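Mannosylglycerate hydrolase MGH1-like glycoside hydrolase domain-containing protein (PDB 4WVA) hydrolyses mannosylglycerate, a solute made by thermophiles under osmotic stress, to mannose and glycerate, and acts on glucosylglycerate with similar efficiency. Local coordinates at residues L304-G309 / R367-A372. Numbering follows the deposited sequence.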
ATOM      1  N   LEU A 304     -11.259 -13.131   2.338  1.00  9.34           N
ATOM      2  CA  LEU A 304     -10.151 -13.253   3.276  1.00  9.43           C
ATOM      3  C   LEU A 304      -9.012 -12.246   3.041  1.00  9.07           C
ATOM      4  O   LEU A 304      -8.270 -11.985   3.968  1.00  9.31           O
ATOM      5  CB  LEU A 304      -9.652 -14.691   3.369  1.00  9.59           C
ATOM      6  CG  LEU A 304     -10.639 -15.653   4.048  1.00  9.69           C
ATOM      7  CD1 LEU A 304     -10.130 -17.068   3.875  1.00  9.50           C
ATOM      8  CD2 LEU A 304     -10.807 -15.319   5.523  1.00  9.74           C
ATOM      9  N   PRO A 305      -8.910 -11.620   1.851  1.00  9.25           N
ATOM     10  CA  PRO A 305      -7.888 -10.551   1.806  1.00  9.33           C
ATOM     11  C   PRO A 305      -8.111  -9.419   2.812  1.00  9.26           C
ATOM     12  O   PRO A 305      -7.172  -8.719   3.168  1.00  9.69           O
ATOM     13  CB  PRO A 305      -7.913 -10.104   0.344  1.00  9.48           C
ATOM     14  CG  PRO A 305      -8.277 -11.355  -0.375  1.00  9.41           C
ATOM     15  CD  PRO A 305      -9.350 -11.975   0.494  1.00  9.29           C
ATOM     16  N   LEU A 306      -9.333  -9.241   3.292  1.00  9.37           N
ATOM     17  CA  LEU A 306      -9.554  -8.287   4.382  1.00  9.80           C
ATOM     18  C   LEU A 306      -8.725  -8.637   5.628  1.00  9.59           C
ATOM     19  O   LEU A 306      -8.181  -7.755   6.299  1.00  9.38           O
ATOM     20  CB  LEU A 306     -11.032  -8.235   4.740  1.00 10.22           C
ATOM     21  CG  LEU A 306     -11.983  -7.767   3.645  1.00 10.75           C
ATOM     22  CD1 LEU A 306     -13.415  -8.157   3.997  1.00 11.30           C
ATOM     23  CD2 LEU A 306     -11.856  -6.271   3.393  1.00 11.49           C
ATOM     24  N   PHE A 307      -8.656  -9.931   5.935  1.00  9.76           N
ATOM     25  CA  PHE A 307      -7.893 -10.438   7.071  1.00 10.09           C
ATOM     26  C   PHE A 307      -6.390 -10.260   6.833  1.00 10.76           C
ATOM     27  O   PHE A 307      -5.619 -10.106   7.780  1.00 10.97           O
ATOM     28  CB  PHE A 307      -8.259 -11.919   7.253  1.00 10.04           C
ATOM     29  CG  PHE A 307      -7.685 -12.582   8.484  1.00 10.54           C
ATOM     30  CD1 PHE A 307      -8.126 -12.230   9.750  1.00 10.68           C
ATOM     31  CD2 PHE A 307      -6.733 -13.586   8.373  1.00 10.89           C
ATOM     32  CE1 PHE A 307      -7.646 -12.862  10.877  1.00 10.86           C
ATOM     33  CE2 PHE A 307      -6.255 -14.231   9.500  1.00 11.00           C
ATOM     34  CZ  PHE A 307      -6.697 -13.858  10.747  1.00 10.96           C
ATOM     35  N   ALA A 308      -5.981 -10.324   5.571  1.00 11.48           N
ATOM     36  CA  ALA A 308      -4.591 -10.045   5.201  1.00 11.87           C
ATOM     37  C   ALA A 308      -4.224  -8.553   5.339  1.00 12.87           C
ATOM     38  O   ALA A 308      -3.081  -8.209   5.621  1.00 13.45           O
ATOM     39  CB  ALA A 308      -4.313 -10.528   3.782  1.00 12.03           C
ATOM     40  N   GLY A 309      -5.188  -7.677   5.107  1.00 12.69           N
ATOM     41  CA  GLY A 309      -4.965  -6.235   5.202  1.00 13.35           C
ATOM     42  C   GLY A 309      -4.357  -5.599   3.960  1.00 14.00           C
ATOM     43  O   GLY A 309      -3.747  -4.527   4.045  1.00 12.99           O
ATOM     44  N   ARG A 367     -13.767  -5.409  10.536  1.00 11.14           N
ATOM     45  CA  ARG A 367     -13.499  -4.504  11.663  1.00 11.70           C
ATOM     46  C   ARG A 367     -12.284  -3.651  11.368  1.00 11.04           C
ATOM     47  O   ARG A 367     -12.298  -2.437  11.601  1.00 11.03           O
ATOM     48  CB  ARG A 367     -13.300  -5.297  12.961  1.00 13.28           C
ATOM     49  CG  ARG A 367     -13.110  -4.452  14.222  1.00 15.15           C
ATOM     50  CD  ARG A 367     -11.683  -3.947  14.456  1.00 16.60           C
ATOM     51  NE  ARG A 367     -10.692  -4.982  14.154  1.00 17.72           N
ATOM     52  CZ  ARG A 367     -10.316  -5.963  14.976  1.00 19.54           C
ATOM     53  NH1 ARG A 367     -10.816  -6.051  16.208  1.00 21.59           N
ATOM     54  NH2 ARG A 367      -9.422  -6.861  14.559  1.00 18.29           N
ATOM     55  N   ASP A 368     -11.236  -4.273  10.849  1.00 10.66           N
ATOM     56  CA  ASP A 368      -9.985  -3.575  10.597  1.00 10.68           C
ATOM     57  C   ASP A 368     -10.179  -2.469   9.546  1.00 11.03           C
ATOM     58  O   ASP A 368      -9.437  -1.477   9.540  1.00 11.27           O
ATOM     59  CB  ASP A 368      -8.919  -4.552  10.093  1.00 10.63           C
ATOM     60  CG  ASP A 368      -8.451  -5.539  11.149  1.00 10.68           C
ATOM     61  OD1 ASP A 368      -8.660  -5.313  12.368  1.00 10.41           O
ATOM     62  OD2 ASP A 368      -7.826  -6.559  10.749  1.00 10.79           O
ATOM     63  N   TYR A 369     -11.157  -2.653   8.661  1.00 11.08           N
ATOM     64  CA  TYR A 369     -11.468  -1.669   7.615  1.00 11.35           C
ATOM     65  C   TYR A 369     -12.580  -0.696   8.025  1.00 11.63           C
ATOM     66  O   TYR A 369     -13.040   0.097   7.208  1.00 12.88           O
ATOM     67  CB  TYR A 369     -11.786  -2.385   6.278  1.00 11.22           C
ATOM     68  CG  TYR A 369     -10.515  -2.801   5.555  1.00 10.80           C
ATOM     69  CD1 TYR A 369      -9.892  -4.000   5.839  1.00 10.57           C
ATOM     70  CD2 TYR A 369      -9.886  -1.950   4.649  1.00 10.46           C
ATOM     71  CE1 TYR A 369      -8.702  -4.362   5.244  1.00 10.31           C
ATOM     72  CE2 TYR A 369      -8.681  -2.295   4.051  1.00 10.12           C
ATOM     73  CZ  TYR A 369      -8.106  -3.513   4.326  1.00 10.29           C
ATOM     74  OH  TYR A 369      -6.939  -3.905   3.742  1.00 10.45           O
ATOM     75  N   GLY A 370     -13.004  -0.728   9.284  1.00 12.07           N
ATOM     76  CA  GLY A 370     -14.028   0.224   9.768  1.00 12.39           C
ATOM     77  C   GLY A 370     -15.473  -0.176   9.586  1.00 13.11           C
ATOM     78  O   GLY A 370     -16.373   0.597   9.942  1.00 14.62           O
ATOM     79  N   PHE A 371     -15.710  -1.393   9.084  1.00 12.85           N
ATOM     80  CA  PHE A 371     -17.059  -1.896   8.825  1.00 12.91           C
ATOM     81  C   PHE A 371     -17.582  -2.604  10.075  1.00 13.62           C
ATOM     82  O   PHE A 371     -17.743  -3.824  10.125  1.00 13.15           O
ATOM     83  CB  PHE A 371     -17.058  -2.793   7.589  1.00 12.89           C
ATOM     84  CG  PHE A 371     -16.779  -2.034   6.318  1.00 12.95           C
ATOM     85  CD1 PHE A 371     -15.508  -1.995   5.778  1.00 12.94           C
ATOM     86  CD2 PHE A 371     -17.790  -1.321   5.693  1.00 13.48           C
ATOM     87  CE1 PHE A 371     -15.252  -1.269   4.613  1.00 13.07           C
ATOM     88  CE2 PHE A 371     -17.536  -0.594   4.536  1.00 13.69           C
ATOM     89  CZ  PHE A 371     -16.270  -0.566   4.004  1.00 13.52           C
ATOM     90  N   ALA A 372     -17.848  -1.808  11.102  1.00 14.12           N
ATOM     91  CA  ALA A 372     -18.179  -2.343  12.425  1.00 14.82           C
ATOM     92  C   ALA A 372     -19.519  -3.082  12.433  1.00 14.77           C
ATOM     93  O   ALA A 372     -19.662  -4.123  13.094  1.00 14.22           O
ATOM     94  CB  ALA A 372     -18.193  -1.214  13.450  1.00 15.34           C
TER
HETATM   95  O   HOH W   1      -6.608  -6.716   8.337  1.00 10.99           O
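The Schellman motif that ends helix 356-368 of the (alpha/alpha)6 barrel brings Tyr-369 against Leu-306 of the short helix 305-308 and Gly-309 just after it. Gly-370, with positive phi, is the C-prime residue; its N bonds to Arg-367 O, and Phe-371 N bonds to Phe-366 O. Tyr-369 CG lies anti to its own carbonyl carbon (chi1 -80°), which sends the ring across to the short helix. There Leu-306 CD2 packs on Tyr-369 CD1 at 3.9 Å. Leu-306 O sits at the ring edge, in its plane, 3.6 Å from Tyr-369 CE1. The hydroxyl reaches Gly-309, with Tyr-369 OH 3.1 Å from Gly-309 C. It makes no hydrogen bond there; its polar partner is Pro-311 O, just beyond. Ala-316 of helix 313-327 touches both Leu-306 and Tyr-369, and His-312 of the second subunit stacks on the tyrosine ring. A leucine in place of Tyr-369 would probably leave Pro-311 O without its hydroxyl partner and open a gap beside Gly-309.

A polar link beside the tyrosine joins Arg-367, Asp-368 and, through a water, Leu-306 O. Arg-367 grips Asp-368 OD1 side-on, with NE at 2.7 Å and NH2 at 2.8 Å from that one oxygen. Asp-368 OD2 pairs with Arg-279 of the second subunit. The water donates to Asp-368 OD2 at 2.7 Å and to Leu-306 O at 2.8 Å.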